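Local coordinates for protein Ser-thr phosphatase MSPP (Mycobacterium smegmatis, PDB 2JFR) that probably removes phosphate from phosphoserine and phosphothreonine residues, as a metal-dependent phosphatase of the PPM (PP2C) family that binds manganese and magnesium ions, at residues L136-E141 with L156-G161. Residues are numbered along the deposited sequence; the frame is centred on the assembly and turned at random.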
# COMPACT_ATOMS: atom_id res chain seq x y z
N LEU A 136 0.86 -18.48 1.10
CA LEU A 136 0.75 -19.58 0.18
C LEU A 136 1.26 -19.27 -1.22
O LEU A 136 1.84 -20.11 -1.91
CB LEU A 136 -0.66 -20.10 0.07
CG LEU A 136 -1.20 -20.76 1.33
CD1 LEU A 136 -2.68 -20.98 1.24
CD2 LEU A 136 -0.54 -22.11 1.50
N VAL A 137 1.07 -17.98 -1.66
CA VAL A 137 1.75 -17.52 -2.86
C VAL A 137 3.27 -17.53 -2.67
O VAL A 137 3.96 -18.06 -3.57
CB VAL A 137 1.22 -16.12 -3.28
CG1 VAL A 137 1.88 -15.68 -4.59
CG2 VAL A 137 -0.26 -16.09 -3.52
N ARG A 138 3.78 -17.03 -1.56
CA ARG A 138 5.25 -16.96 -1.31
C ARG A 138 5.81 -18.38 -1.26
O ARG A 138 6.96 -18.63 -1.60
CB ARG A 138 5.49 -16.09 -0.08
CG ARG A 138 6.88 -15.83 0.45
CD ARG A 138 7.03 -14.52 1.24
NE ARG A 138 8.37 -13.86 1.37
CZ ARG A 138 8.57 -12.63 1.89
NH1 ARG A 138 7.54 -11.91 2.33
NH2 ARG A 138 9.72 -11.96 2.03
N MET A 139 5.04 -19.39 -0.85
CA MET A 139 5.49 -20.77 -0.73
C MET A 139 5.35 -21.45 -2.06
O MET A 139 5.67 -22.64 -2.19
CB MET A 139 4.72 -21.57 0.34
CG MET A 139 5.00 -21.10 1.76
SD MET A 139 6.66 -21.34 2.27
CE MET A 139 7.06 -23.07 2.09
N GLY A 140 4.90 -20.78 -3.07
CA GLY A 140 4.59 -21.30 -4.37
C GLY A 140 3.51 -22.30 -4.51
O GLY A 140 3.58 -23.12 -5.39
N GLU A 141 2.53 -22.27 -3.59
CA GLU A 141 1.45 -23.23 -3.53
C GLU A 141 0.17 -22.78 -4.26
O GLU A 141 -0.59 -23.65 -4.72
CB GLU A 141 1.08 -23.59 -2.09
CG GLU A 141 2.13 -24.34 -1.31
CD GLU A 141 1.46 -24.77 -0.00
OE1 GLU A 141 0.22 -25.04 -0.13
OE2 GLU A 141 2.13 -24.79 1.06
N LEU A 156 -4.09 -11.44 8.39
CA LEU A 156 -2.74 -10.98 8.24
C LEU A 156 -1.77 -11.82 9.03
O LEU A 156 -2.05 -12.26 10.14
CB LEU A 156 -2.61 -9.54 8.71
CG LEU A 156 -3.41 -8.50 7.89
CD1 LEU A 156 -3.33 -7.17 8.54
CD2 LEU A 156 -2.90 -8.44 6.45
N THR A 157 -0.54 -11.96 8.52
CA THR A 157 0.54 -12.60 9.23
C THR A 157 1.57 -11.62 9.73
O THR A 157 2.40 -11.98 10.57
CB THR A 157 1.21 -13.67 8.37
OG1 THR A 157 1.66 -13.03 7.18
CG2 THR A 157 0.27 -14.81 8.09
N ARG A 158 1.54 -10.36 9.27
CA ARG A 158 2.39 -9.31 9.76
C ARG A 158 1.58 -8.02 9.71
O ARG A 158 0.79 -7.84 8.79
CB ARG A 158 3.68 -9.05 8.98
CG ARG A 158 4.56 -10.24 8.73
CD ARG A 158 5.87 -9.84 8.06
NE ARG A 158 6.42 -10.77 7.16
CZ ARG A 158 7.37 -10.58 6.25
NH1 ARG A 158 7.98 -9.39 6.22
NH2 ARG A 158 7.72 -11.57 5.45
N ALA A 159 1.78 -7.17 10.71
CA ALA A 159 1.07 -5.90 10.78
C ALA A 159 1.86 -4.95 11.60
O ALA A 159 2.64 -5.34 12.47
CB ALA A 159 -0.32 -6.09 11.34
N LEU A 160 1.64 -3.67 11.37
CA LEU A 160 2.23 -2.60 12.11
C LEU A 160 1.33 -2.19 13.26
O LEU A 160 0.12 -2.09 13.15
CB LEU A 160 2.52 -1.47 11.12
CG LEU A 160 3.30 -0.28 11.65
CD1 LEU A 160 4.16 0.36 10.59
CD2 LEU A 160 2.36 0.75 12.28
N GLY A 161 1.98 -1.94 14.40
CA GLY A 161 1.32 -1.42 15.54
C GLY A 161 0.78 -2.41 16.54
O GLY A 161 0.15 -2.01 17.51
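Arg138 and Arg158 reach toward one another from a helix and a loop and meet through their guanidinium groups alone, NH1 of Arg138 lying 3.1 Å from NH2 of Arg158. Each side chain was modelled in two conformations and this distance belongs to one pair of them, so the closeness is doubtful. Both nitrogens are donors and no hydrogen bond joins them; Asp169, whose carboxylate they share, probably lets the two heads sit side by side. Its OD2 takes a salt bridge from NH1 of Arg138 and its OD1 one from NH1 of Arg158, one carboxylate oxygen for each arginine. The guanidinium planes are inclined by 36°, while the side chains as wholes cross at about a right angle. Arginine suits both places because its long arm and several N-H groups let one head serve more than one acceptor: NE of Arg138 also pairs with Asp128. Arg138 gains its reach by being stretched from CG to NE, with CG opposite the backbone N across the CA-CB bond (chi1 179°). Arg158 instead bends at chi3 (-147°), which helps turn its head across that arm.

In the PP2C fold, two antiparallel sheets pack against each other with helices outside and metals bound at one end. Here helix 132-138 meets the loop between helix 144-147 and strand 169-172, at the protein surface. The Arg158 side chain lies about 9 Å from that of Asp112, which binds a third magnesium ion in a structure of this protein, though that ion is not bound here.

Just beyond Arg138 the helix ends in a Schellman motif: Glu141 N bonds to Leu136 O (2.8 Å) and Gly140 N to Val137 O (2.9 Å). Gly140 adopts the positive phi that glycine accepts readily. Thr157 adds a second link, its OG1 hydrogen-bonding OE2 of Glu135 on the same helix.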